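Lipase (Rhizopus niveus, PDB 1LGY) hydrolyses the ester bonds of triacylglycerols and their partial glycerides, with strong 1,3-positional specificity, as a secreted enzyme of the alpha/beta hydrolase superfamily. Local coordinates at residues A110-S115 and H144-A149; A21-T26 and K45-G50; Y188-G193 and S237-K242; I76-R81 and P125-Q130; S31-N36 and D62-V67. One frame throughout, in Å; residues are numbered along the deposited sequence.

Interaction 1 (A110-S115 and H144-A149)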
# COMPACT_ATOMS: atom_id res chain seq x y z
N ALA A 110 -12.68 -10.02 4.52
CA ALA A 110 -13.73 -9.36 5.27
C ALA A 110 -13.34 -8.24 6.24
O ALA A 110 -14.06 -7.26 6.29
CB ALA A 110 -14.49 -10.39 6.10
N GLY A 111 -12.27 -8.31 7.05
CA GLY A 111 -11.98 -7.23 7.99
C GLY A 111 -11.38 -6.00 7.32
O GLY A 111 -11.66 -4.87 7.75
N PHE A 112 -10.59 -6.20 6.25
CA PHE A 112 -9.88 -5.11 5.61
C PHE A 112 -10.89 -4.32 4.84
O PHE A 112 -10.83 -3.10 4.86
CB PHE A 112 -8.82 -5.61 4.64
CG PHE A 112 -7.61 -6.40 5.15
CD1 PHE A 112 -7.23 -6.41 6.49
CD2 PHE A 112 -6.88 -7.15 4.23
CE1 PHE A 112 -6.12 -7.19 6.88
CE2 PHE A 112 -5.77 -7.91 4.62
CZ PHE A 112 -5.39 -7.93 5.96
N LEU A 113 -11.85 -4.97 4.17
CA LEU A 113 -12.95 -4.28 3.56
C LEU A 113 -13.79 -3.59 4.62
O LEU A 113 -14.04 -2.41 4.41
CB LEU A 113 -13.80 -5.27 2.78
CG LEU A 113 -14.85 -4.54 2.00
CD1 LEU A 113 -14.25 -3.68 0.90
CD2 LEU A 113 -15.75 -5.59 1.46
N SER A 114 -14.26 -4.13 5.77
CA SER A 114 -14.94 -3.30 6.75
C SER A 114 -14.09 -2.17 7.33
O SER A 114 -14.64 -1.15 7.70
CB SER A 114 -15.48 -4.09 7.97
OG SER A 114 -14.54 -4.68 8.86
N SER A 115 -12.77 -2.23 7.43
CA SER A 115 -11.99 -1.06 7.82
C SER A 115 -12.01 -0.06 6.68
O SER A 115 -11.97 1.15 6.91
CB SER A 115 -10.59 -1.40 8.08
OG SER A 115 -10.58 -2.32 9.15
N HIS A 144 2.19 0.86 4.15
CA HIS A 144 2.89 -0.30 4.67
C HIS A 144 1.87 -1.13 5.46
O HIS A 144 0.80 -0.64 5.87
CB HIS A 144 4.00 0.19 5.58
CG HIS A 144 4.73 -0.87 6.35
ND1 HIS A 144 4.60 -1.10 7.64
CD2 HIS A 144 5.62 -1.77 5.85
CE1 HIS A 144 5.38 -2.09 7.95
NE2 HIS A 144 5.99 -2.48 6.87
N SER A 145 2.21 -2.42 5.59
CA SER A 145 1.50 -3.41 6.37
C SER A 145 0.02 -3.41 6.14
O SER A 145 -0.37 -3.50 4.98
CB SER A 145 1.85 -3.15 7.81
OG SER A 145 1.59 -4.31 8.54
N LEU A 146 -0.86 -3.25 7.14
CA LEU A 146 -2.28 -3.23 6.86
C LEU A 146 -2.73 -2.09 6.00
O LEU A 146 -3.78 -2.22 5.37
CB LEU A 146 -3.06 -3.19 8.14
CG LEU A 146 -3.16 -4.48 8.95
CD1 LEU A 146 -4.62 -4.59 9.33
CD2 LEU A 146 -3.01 -5.76 8.16
N GLY A 147 -1.92 -1.02 6.01
CA GLY A 147 -2.14 0.15 5.23
C GLY A 147 -2.03 -0.14 3.75
O GLY A 147 -2.56 0.62 2.95
N GLY A 148 -1.36 -1.24 3.38
CA GLY A 148 -1.24 -1.74 2.00
C GLY A 148 -2.51 -2.41 1.48
O GLY A 148 -2.82 -2.44 0.28
N ALA A 149 -3.30 -3.01 2.38
CA ALA A 149 -4.54 -3.55 1.94
C ALA A 149 -5.47 -2.41 1.64
O ALA A 149 -6.18 -2.47 0.64
CB ALA A 149 -5.21 -4.39 2.97
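The helical turn bearing Phe-112 comes up to the first turn of the helix bearing Leu-146 and Ala-149, the CA atoms of Phe-112 and Ala-149 standing 6.7 Å apart with no hydrogen bond joining the two segments. One aromatic ring supplies the whole of the 110-115 side. Phe-112 holds CG beside its backbone N and anti to the carbonyl carbon (chi1 -64°), which carries the ring off the helix and across the gap. Ala-149 meets that ring obliquely near its root, its CB 3.5 Å from Phe-112 CD2. Diagonally across the ring, the fork of Leu-146 closes on CE1: its CD2 lies 3.7 Å and its CD1 3.9 Å from Phe-112 CE1. The two larger side chains cross at about a right angle, and both leucine methyls approach the same ring atom. One residue before Phe-112, the carbonyl O of Gly-111 accepts three bonds, from Ser-115 N at 2.9 Å and from the hydroxyls Ser-114 OG and Ser-115 OG, each 3.1 Å away. Next to Leu-146 lies Ser-145, the presumed nucleophile of the catalytic site, on the nucleophile elbow; its OG is hydrogen-bonded to His-257. The packing thus sets the start of helix 110-133, which also rests on strand 97-99, against the start of helix 146-161, just where strand 138-144 turns into it.

Interaction 2 (A21-T26 and K45-G50)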
# COMPACT_ATOMS: atom_id res chain seq x y z
N ALA A 21 8.51 3.83 0.14
CA ALA A 21 8.54 3.23 1.44
C ALA A 21 8.67 4.35 2.45
O ALA A 21 7.94 4.41 3.43
CB ALA A 21 9.72 2.34 1.48
N GLY A 22 9.51 5.36 2.17
CA GLY A 22 9.68 6.55 3.02
C GLY A 22 8.41 7.37 3.24
O GLY A 22 8.21 7.90 4.34
N ILE A 23 7.51 7.45 2.25
CA ILE A 23 6.27 8.17 2.42
C ILE A 23 5.35 7.29 3.22
O ILE A 23 4.79 7.76 4.20
CB ILE A 23 5.67 8.50 1.05
CG1 ILE A 23 6.64 9.46 0.30
CG2 ILE A 23 4.30 9.13 1.23
CD1 ILE A 23 6.18 10.16 -1.00
N ALA A 24 5.22 6.00 2.90
CA ALA A 24 4.44 5.10 3.75
C ALA A 24 4.90 5.16 5.21
O ALA A 24 4.05 5.09 6.08
CB ALA A 24 4.59 3.69 3.25
N ALA A 25 6.16 5.49 5.52
CA ALA A 25 6.62 5.53 6.92
C ALA A 25 6.18 6.71 7.73
O ALA A 25 6.03 6.70 8.95
CB ALA A 25 8.11 5.48 6.95
N THR A 26 5.85 7.75 6.98
CA THR A 26 5.38 8.99 7.55
C THR A 26 4.04 8.84 8.20
O THR A 26 3.75 9.57 9.15
CB THR A 26 5.27 10.10 6.48
OG1 THR A 26 4.24 9.77 5.55
CG2 THR A 26 6.56 10.22 5.71
N LYS A 45 12.10 14.91 3.72
CA LYS A 45 13.09 14.25 2.90
C LYS A 45 12.54 13.81 1.58
O LYS A 45 13.31 13.75 0.61
CB LYS A 45 13.66 13.00 3.57
CG LYS A 45 14.83 12.38 2.80
CD LYS A 45 15.26 10.95 3.17
CE LYS A 45 16.45 10.65 2.22
NZ LYS A 45 16.90 9.27 2.31
N TRP A 46 11.25 13.46 1.49
CA TRP A 46 10.75 12.92 0.25
C TRP A 46 9.78 13.83 -0.42
O TRP A 46 9.77 13.87 -1.64
CB TRP A 46 10.12 11.59 0.53
CG TRP A 46 11.20 10.56 0.80
CD1 TRP A 46 11.37 10.06 2.07
CD2 TRP A 46 12.10 10.04 -0.08
NE1 TRP A 46 12.38 9.21 1.98
CE2 TRP A 46 12.83 9.18 0.73
CE3 TRP A 46 12.41 10.16 -1.41
CZ2 TRP A 46 13.88 8.43 0.24
CZ3 TRP A 46 13.47 9.41 -1.93
CH2 TRP A 46 14.20 8.54 -1.11
N VAL A 47 8.95 14.56 0.34
CA VAL A 47 8.11 15.54 -0.29
C VAL A 47 8.08 16.84 0.49
O VAL A 47 7.06 17.25 1.01
CB VAL A 47 6.67 14.85 -0.59
CG1 VAL A 47 6.31 13.94 0.52
CG2 VAL A 47 5.59 15.87 -0.89
N PRO A 48 9.24 17.58 0.47
CA PRO A 48 9.46 18.86 1.17
C PRO A 48 8.41 19.96 1.07
O PRO A 48 8.21 20.74 1.99
CB PRO A 48 10.79 19.33 0.66
CG PRO A 48 10.81 18.78 -0.74
CD PRO A 48 10.37 17.39 -0.45
N ASP A 49 7.69 20.11 -0.04
CA ASP A 49 6.68 21.15 -0.12
C ASP A 49 5.27 20.64 0.13
O ASP A 49 4.31 21.26 -0.28
CB ASP A 49 6.80 21.78 -1.47
CG ASP A 49 6.09 21.03 -2.58
OD1 ASP A 49 6.42 19.88 -2.83
OD2 ASP A 49 5.17 21.61 -3.17
N GLY A 50 5.09 19.55 0.86
CA GLY A 50 3.78 18.97 1.03
C GLY A 50 2.87 19.79 1.90
O GLY A 50 3.26 20.32 2.95
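The indole of Trp-46 meets the backbone of Gly-22 obliquely, with Trp-46 NE1 3.9 Å from Gly-22 CA and Trp-46 CD1 4.0 Å from the same atom. Over one face of the ring lies the aliphatic chain of the preceding residue, Lys-45, whose CD sits near the rim. The indole N-H is used for a hydrogen bond to Gln-42 OE1, so the glycine contact is pure packing, made where helix 11-26 has no side chain to hold the ring off. Beside it, Ile-23 sends its longer branch to Trp-46 and Val-47. That branch is extended (chi2 -169°): Ile-23 CG1 touches Trp-46 CB at 4.1 Å, while Ile-23 CD1 goes further and reaches Val-47 CG1, also at 4.1 Å. The side chains of Ile-23 and Val-47 cross at about a right angle. Val-47 is also the residue at which the chain leaves helix 41-46 and enters a type I turn, closed by Gly-50 N to Val-47 O at 3.0 Å; Trp-38 NE1 bonds to the same carbonyl O. Ile-23 and Val-47 both lie against Tyr-77 of strand 75-81, and Ile-23 reaches Tyr-66 of strand 63-70 as well. Such a helix packed across the central sheet, itself covered by a further helix and turn, is in keeping with the layered alpha/beta hydrolase fold.

Interaction 3 (Y188-G193 and S237-K242)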
# COMPACT_ATOMS: atom_id res chain seq x y z
N TYR A 188 -8.98 -9.27 -11.76
CA TYR A 188 -9.54 -7.97 -12.08
C TYR A 188 -8.54 -6.85 -11.88
O TYR A 188 -8.55 -5.90 -12.65
CB TYR A 188 -10.80 -7.76 -11.20
CG TYR A 188 -11.23 -6.32 -11.04
CD1 TYR A 188 -11.99 -5.70 -12.02
CD2 TYR A 188 -10.80 -5.58 -9.94
CE1 TYR A 188 -12.32 -4.33 -11.93
CE2 TYR A 188 -11.11 -4.22 -9.83
CZ TYR A 188 -11.87 -3.61 -10.83
OH TYR A 188 -12.14 -2.26 -10.76
N VAL A 189 -7.66 -6.97 -10.88
CA VAL A 189 -6.76 -5.88 -10.57
C VAL A 189 -5.80 -5.73 -11.67
O VAL A 189 -5.56 -4.61 -12.08
CB VAL A 189 -6.01 -6.13 -9.26
CG1 VAL A 189 -4.79 -5.21 -9.06
CG2 VAL A 189 -7.02 -5.89 -8.13
N GLU A 190 -5.30 -6.83 -12.18
CA GLU A 190 -4.30 -6.72 -13.23
C GLU A 190 -4.95 -6.37 -14.53
O GLU A 190 -4.25 -6.00 -15.44
CB GLU A 190 -3.49 -8.02 -13.45
CG GLU A 190 -4.05 -9.03 -14.45
CD GLU A 190 -3.03 -9.94 -15.15
OE1 GLU A 190 -2.33 -9.50 -16.07
OE2 GLU A 190 -2.97 -11.11 -14.80
N SER A 191 -6.28 -6.52 -14.60
CA SER A 191 -7.02 -6.22 -15.79
C SER A 191 -7.24 -4.73 -15.86
O SER A 191 -7.41 -4.24 -16.96
CB SER A 191 -8.36 -6.93 -15.79
OG SER A 191 -9.42 -6.27 -15.10
N THR A 192 -7.23 -3.98 -14.74
CA THR A 192 -7.47 -2.54 -14.76
C THR A 192 -6.35 -1.79 -15.48
O THR A 192 -6.52 -0.76 -16.16
CB THR A 192 -7.59 -1.94 -13.33
OG1 THR A 192 -6.37 -2.23 -12.68
CG2 THR A 192 -8.68 -2.53 -12.50
N GLY A 193 -5.16 -2.33 -15.30
CA GLY A 193 -3.97 -1.72 -15.85
C GLY A 193 -3.34 -0.68 -14.91
O GLY A 193 -2.30 -0.10 -15.26
N SER A 237 5.95 -10.85 -13.34
CA SER A 237 4.57 -11.21 -13.66
C SER A 237 3.60 -10.34 -12.87
O SER A 237 4.03 -9.69 -11.92
CB SER A 237 4.24 -12.60 -13.29
OG SER A 237 5.41 -13.36 -13.55
N GLU A 238 2.31 -10.25 -13.21
CA GLU A 238 1.37 -9.42 -12.44
C GLU A 238 0.41 -10.21 -11.55
O GLU A 238 -0.66 -9.73 -11.16
CB GLU A 238 0.53 -8.57 -13.39
CG GLU A 238 1.25 -7.41 -14.06
CD GLU A 238 0.97 -7.27 -15.57
OE1 GLU A 238 -0.13 -7.61 -16.02
OE2 GLU A 238 1.88 -6.81 -16.28
N ILE A 239 0.80 -11.47 -11.33
CA ILE A 239 0.17 -12.46 -10.45
C ILE A 239 1.36 -13.07 -9.72
O ILE A 239 2.43 -13.22 -10.32
CB ILE A 239 -0.56 -13.58 -11.23
CG1 ILE A 239 -1.75 -12.99 -11.96
CG2 ILE A 239 -1.05 -14.65 -10.31
CD1 ILE A 239 -2.66 -11.93 -11.28
N GLU A 240 1.23 -13.47 -8.46
CA GLU A 240 2.44 -13.94 -7.79
C GLU A 240 2.98 -15.33 -8.08
O GLU A 240 2.29 -16.35 -8.15
CB GLU A 240 2.32 -13.79 -6.27
CG GLU A 240 1.07 -14.35 -5.69
CD GLU A 240 1.12 -14.60 -4.20
OE1 GLU A 240 2.20 -14.67 -3.59
OE2 GLU A 240 0.05 -14.73 -3.65
N THR A 241 4.28 -15.16 -8.39
CA THR A 241 5.23 -16.20 -8.67
C THR A 241 5.75 -16.79 -7.39
O THR A 241 5.80 -16.15 -6.33
CB THR A 241 6.49 -15.71 -9.48
OG1 THR A 241 7.20 -14.84 -8.61
CG2 THR A 241 6.20 -14.85 -10.71
N LYS A 242 6.23 -18.02 -7.55
CA LYS A 242 6.99 -18.66 -6.51
C LYS A 242 8.47 -18.29 -6.67
O LYS A 242 9.32 -18.82 -5.96
CB LYS A 242 6.80 -20.18 -6.58
CG LYS A 242 7.04 -20.87 -7.92
CD LYS A 242 6.72 -22.37 -7.79
CE LYS A 242 6.56 -23.12 -9.12
NZ LYS A 242 7.78 -23.17 -9.91
O HOH W 1 -1.80 -5.75 -17.24
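A water molecule ties Glu-238 to Glu-190, donating one hydrogen to Glu-238 OE1 at 2.8 Å and another to Glu-190 O, in the last turn of helix 183-192, at 3.1 Å. Close by, the two acidic side chains themselves converge: Glu-190 OE1 and Glu-238 OE1 are 2.9 Å apart, two acceptors of like charge with no hydrogen bond between them. The carboxylates are turned almost square to each other, their planes 85° apart. Such closeness may raise the pKa of one or both, and the hydrogen bond that the water donates to Glu-238 OE1 may ease the repulsion. Glu-190 comes here with CG placed between the backbone N and the carbonyl carbon (chi1 89°) and the rest of its chain extended. Glu-190 OE2 rests on the longer branch of Ile-239, 3.6 Å from Ile-239 CG1. On the helix side, Val-189 O takes both Thr-192 N and Thr-192 OG1, the hydroxyl at 2.6 Å, in the turn before Gly-193 ends the helix with a positive phi. Further along the loop, Glu-240 is anchored by a salt bridge to Arg-179. This is surface packing away from the catalytic site, where the C-terminal end of a helix meets a loop without regular structure; that loop is closed by the disulfide Cys-235 to Cys-244.

Interaction 4 (I76-R81 and P125-Q130)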
# COMPACT_ATOMS: atom_id res chain seq x y z
N ILE A 76 -0.81 14.16 -5.73
CA ILE A 76 -1.74 14.09 -4.65
C ILE A 76 -1.50 12.68 -4.16
O ILE A 76 -1.72 11.72 -4.90
CB ILE A 76 -3.18 14.16 -5.11
CG1 ILE A 76 -3.40 15.42 -5.86
CG2 ILE A 76 -4.10 14.13 -3.89
CD1 ILE A 76 -4.58 15.19 -6.79
N TYR A 77 -1.04 12.58 -2.92
CA TYR A 77 -0.69 11.32 -2.28
C TYR A 77 -1.81 10.87 -1.38
O TYR A 77 -2.32 11.71 -0.66
CB TYR A 77 0.55 11.48 -1.42
CG TYR A 77 1.86 11.65 -2.19
CD1 TYR A 77 2.51 10.53 -2.69
CD2 TYR A 77 2.42 12.91 -2.38
CE1 TYR A 77 3.71 10.65 -3.38
CE2 TYR A 77 3.62 13.04 -3.07
CZ TYR A 77 4.25 11.91 -3.56
OH TYR A 77 5.42 12.02 -4.25
N LEU A 78 -2.20 9.59 -1.37
CA LEU A 78 -3.21 9.12 -0.44
C LEU A 78 -2.40 8.09 0.34
O LEU A 78 -1.85 7.18 -0.28
CB LEU A 78 -4.28 8.42 -1.16
CG LEU A 78 -5.74 8.38 -0.74
CD1 LEU A 78 -6.33 7.18 -1.49
CD2 LEU A 78 -5.96 8.27 0.76
N VAL A 79 -2.26 8.20 1.69
CA VAL A 79 -1.35 7.30 2.41
C VAL A 79 -2.12 6.66 3.52
O VAL A 79 -2.83 7.34 4.23
CB VAL A 79 -0.16 8.13 2.98
CG1 VAL A 79 0.75 7.32 3.89
CG2 VAL A 79 0.67 8.63 1.79
N PHE A 80 -1.95 5.36 3.73
CA PHE A 80 -2.64 4.66 4.82
C PHE A 80 -1.73 3.90 5.76
O PHE A 80 -0.58 3.60 5.45
CB PHE A 80 -3.62 3.61 4.34
CG PHE A 80 -4.77 4.09 3.48
CD1 PHE A 80 -4.59 4.19 2.11
CD2 PHE A 80 -6.00 4.41 4.07
CE1 PHE A 80 -5.64 4.63 1.32
CE2 PHE A 80 -7.04 4.84 3.24
CZ PHE A 80 -6.86 4.95 1.88
N ARG A 81 -2.31 3.57 6.93
CA ARG A 81 -1.70 2.63 7.87
C ARG A 81 -2.79 2.06 8.77
O ARG A 81 -3.79 2.72 9.05
CB ARG A 81 -0.68 3.28 8.80
CG ARG A 81 -1.26 4.26 9.79
CD ARG A 81 -0.27 4.54 10.87
NE ARG A 81 -0.99 5.06 11.98
CZ ARG A 81 -1.14 4.29 13.04
NH1 ARG A 81 -0.64 3.06 13.11
NH2 ARG A 81 -1.78 4.74 14.08
N PRO A 125 -14.17 12.41 -1.04
CA PRO A 125 -14.48 13.76 -1.50
C PRO A 125 -13.26 14.65 -1.43
O PRO A 125 -13.20 15.59 -2.21
CB PRO A 125 -15.58 14.25 -0.60
CG PRO A 125 -16.06 13.02 0.09
CD PRO A 125 -14.82 12.19 0.24
N VAL A 126 -12.29 14.41 -0.53
CA VAL A 126 -11.12 15.29 -0.53
C VAL A 126 -10.23 15.10 -1.76
O VAL A 126 -9.71 16.09 -2.29
CB VAL A 126 -10.30 15.06 0.70
CG1 VAL A 126 -9.08 15.98 0.67
CG2 VAL A 126 -11.11 15.42 1.94
N VAL A 127 -10.06 13.87 -2.23
CA VAL A 127 -9.24 13.56 -3.42
C VAL A 127 -9.90 14.15 -4.68
O VAL A 127 -9.26 14.77 -5.54
CB VAL A 127 -9.10 12.00 -3.54
CG1 VAL A 127 -8.56 11.62 -4.89
CG2 VAL A 127 -8.15 11.48 -2.49
N GLN A 128 -11.20 13.92 -4.78
CA GLN A 128 -12.02 14.44 -5.85
C GLN A 128 -11.91 15.93 -6.04
O GLN A 128 -11.66 16.40 -7.14
CB GLN A 128 -13.43 14.08 -5.59
CG GLN A 128 -13.70 12.64 -5.92
CD GLN A 128 -15.19 12.44 -6.07
OE1 GLN A 128 -15.94 12.76 -5.16
NE2 GLN A 128 -15.71 11.89 -7.16
N GLU A 129 -12.01 16.64 -4.91
CA GLU A 129 -11.82 18.08 -4.80
C GLU A 129 -10.42 18.53 -5.23
O GLU A 129 -10.25 19.54 -5.94
CB GLU A 129 -12.11 18.36 -3.37
CG GLU A 129 -12.28 19.76 -2.85
CD GLU A 129 -12.51 19.72 -1.34
OE1 GLU A 129 -13.61 19.30 -0.95
OE2 GLU A 129 -11.59 20.08 -0.58
N GLN A 130 -9.39 17.79 -4.82
CA GLN A 130 -8.07 18.20 -5.29
C GLN A 130 -7.84 17.90 -6.78
O GLN A 130 -7.04 18.58 -7.42
CB GLN A 130 -7.04 17.52 -4.42
CG GLN A 130 -7.16 17.98 -2.96
CD GLN A 130 -6.49 19.33 -2.72
OE1 GLN A 130 -5.29 19.51 -2.95
NE2 GLN A 130 -7.26 20.29 -2.25
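Ile-76 has the most surface buried here, and it spends its longer branch on Gln-130: Ile-76 CD1 lies 4.1 Å from Gln-130 CB, while the two CA atoms stand 7.6 Å apart. The isoleucine reaches off the strand and crosses the glutamine obliquely, touching only the root of that side chain. Gln-130 then bends at chi2 (-80°), and its amide oxygen OE1 is hydrogen-bonded to Arg-69 NH1. The amide oxygen of this buried side chain thus finds a partner on neighbouring strand 63-70, while CB packs against the isoleucine. Val-127, one turn earlier on the helix, faces the strand further along: Val-127 CG2 is 4.3 Å from Leu-78 CG. Ile-76 and Leu-78 lie on the same face of the strand, and both are met by the one helix. No hydrogen bond links the two segments. The helix here keeps its regular bonds, Glu-129 N to Pro-125 O and Gln-130 N to Val-126 O, after a kink at 125-126. Val-127 also touches Leu-158 and Leu-78 touches Ala-154, both of helix 146-161, so that helix packs beside this contact. Strand 75-81, helix 110-133 and strand 138-144, parallel to and next to the first strand in the sheet, form a beta-alpha-beta crossover, a basic unit of the alpha/beta hydrolase core.

Interaction 5 (S31-N36 and D62-V67)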
# COMPACT_ATOMS: atom_id res chain seq x y z
N SER A 31 2.57 13.04 14.71
CA SER A 31 2.59 14.43 14.31
C SER A 31 2.06 14.65 12.91
O SER A 31 1.62 15.74 12.56
CB SER A 31 4.02 14.97 14.42
OG SER A 31 4.75 14.94 13.20
N VAL A 32 2.11 13.62 12.05
CA VAL A 32 1.50 13.74 10.75
C VAL A 32 0.03 13.41 10.94
O VAL A 32 -0.83 14.24 10.69
CB VAL A 32 2.18 12.78 9.80
CG1 VAL A 32 1.57 12.86 8.40
CG2 VAL A 32 3.64 13.17 9.71
N VAL A 33 -0.32 12.24 11.40
CA VAL A 33 -1.72 11.95 11.64
C VAL A 33 -1.78 11.32 13.05
O VAL A 33 -1.03 10.41 13.40
CB VAL A 33 -2.24 11.01 10.47
CG1 VAL A 33 -1.44 9.73 10.37
CG2 VAL A 33 -3.67 10.59 10.75
N PRO A 34 -2.60 11.88 13.98
CA PRO A 34 -3.51 13.00 13.74
C PRO A 34 -2.94 14.40 13.94
O PRO A 34 -3.72 15.33 14.07
CB PRO A 34 -4.64 12.65 14.65
CG PRO A 34 -3.90 12.22 15.89
CD PRO A 34 -2.74 11.39 15.35
N GLY A 35 -1.63 14.58 13.90
CA GLY A 35 -1.03 15.85 14.25
C GLY A 35 -1.19 16.97 13.27
O GLY A 35 -1.09 18.14 13.64
N ASN A 36 -1.48 16.59 12.03
CA ASN A 36 -1.64 17.47 10.91
C ASN A 36 -0.47 18.40 10.58
O ASN A 36 -0.61 19.55 10.18
CB ASN A 36 -2.90 18.27 11.09
CG ASN A 36 -4.02 17.79 10.17
OD1 ASN A 36 -4.10 18.14 8.98
ND2 ASN A 36 -4.94 16.98 10.70
N ASP A 62 -8.36 1.54 14.17
CA ASP A 62 -7.08 2.26 14.08
C ASP A 62 -6.43 2.30 12.69
O ASP A 62 -5.24 2.19 12.44
CB ASP A 62 -6.13 1.67 15.12
CG ASP A 62 -4.91 2.56 15.39
OD1 ASP A 62 -4.97 3.81 15.42
OD2 ASP A 62 -3.85 1.98 15.54
N THR A 63 -7.31 2.58 11.76
CA THR A 63 -6.96 2.78 10.38
C THR A 63 -6.74 4.29 10.31
O THR A 63 -7.58 5.11 10.65
CB THR A 63 -8.18 2.23 9.52
OG1 THR A 63 -8.14 0.81 9.68
CG2 THR A 63 -8.14 2.48 8.02
N ASN A 64 -5.52 4.74 10.02
CA ASN A 64 -5.29 6.16 9.86
C ASN A 64 -4.79 6.46 8.46
O ASN A 64 -4.42 5.54 7.74
CB ASN A 64 -4.30 6.64 10.85
CG ASN A 64 -4.68 6.27 12.26
OD1 ASN A 64 -5.06 7.13 13.02
ND2 ASN A 64 -4.55 5.00 12.63
N GLY A 65 -4.86 7.70 8.00
CA GLY A 65 -4.37 8.00 6.69
C GLY A 65 -4.32 9.48 6.44
O GLY A 65 -4.71 10.25 7.31
N TYR A 66 -3.89 9.92 5.29
CA TYR A 66 -3.95 11.33 5.00
C TYR A 66 -3.92 11.69 3.54
O TYR A 66 -3.42 10.91 2.74
CB TYR A 66 -2.82 12.03 5.67
CG TYR A 66 -1.41 11.65 5.24
CD1 TYR A 66 -0.81 12.26 4.14
CD2 TYR A 66 -0.70 10.71 5.99
CE1 TYR A 66 0.50 11.95 3.78
CE2 TYR A 66 0.62 10.40 5.64
CZ TYR A 66 1.20 11.02 4.54
OH TYR A 66 2.47 10.68 4.16
N VAL A 67 -4.44 12.84 3.12
CA VAL A 67 -4.32 13.25 1.72
C VAL A 67 -3.27 14.35 1.74
O VAL A 67 -3.26 15.23 2.61
CB VAL A 67 -5.68 13.77 1.19
CG1 VAL A 67 -5.49 14.29 -0.21
CG2 VAL A 67 -6.72 12.65 1.13
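Val-33, which presses on Asn-64 and Gly-65, is followed by a cis peptide bond to Pro-34, a minority geometry for peptides before proline. Its CG2 is the touching branch, 3.6 Å from Gly-65 O and 4.0 Å from Asn-64 CB. One residue earlier, Val-32 lays a methyl over one face of the Tyr-66 ring. That methyl, CG1, is anti to the backbone N (chi1 -180°) and makes a CH-pi contact 4.2 Å from the ring centroid, 26° off the normal; CE2 of Tyr-66 is its closest ring atom. The phenol OH beyond is very close to Thr-26 OG1, probably as a hydrogen bond. Asn-64 is steadied from its own segment: ND2 donates to Asp-62 OD1 at 3.1 Å, nearly straight at 167°, meeting the carboxylate from above its plane, while Asn-64 OD1 is hydrogen-bonded to Thr-57 OG1. Across from it, the loop is closed on itself by Asn-36 N to Val-32 O, 2.8 Å. The 31-36 loop, between helices 11-26 and 41-46, thus lies on strand 63-70 and also touches edge strand 51-58, while helix 110-133 packs against the other face of strand 63-70 through Thr-63 and Val-67.

Along the chain, interactions 2 and 5 come first with alternating segments, then interactions 4 and 1, which also alternate and share helix 110-133, and interaction 3 last. Interactions 4 and 5 sit on neighbouring strands of the central sheet, 75-81 and 63-70, with centres about 12 Å apart and backbone bonds such as Val-79 O to Tyr-66 N between them. Interaction 2 lies on the same strands. Interaction 1, about 17 Å between centres from interaction 4, touches it at Phe-80. Interaction 3 stands apart, about 30 Å between centres from interaction 5. Helix 11-26 touches His-144 through Ala-24, and helix 110-133 packs against the start of helix 146-161, so helices from both faces of the sheet flank the catalytic elbow.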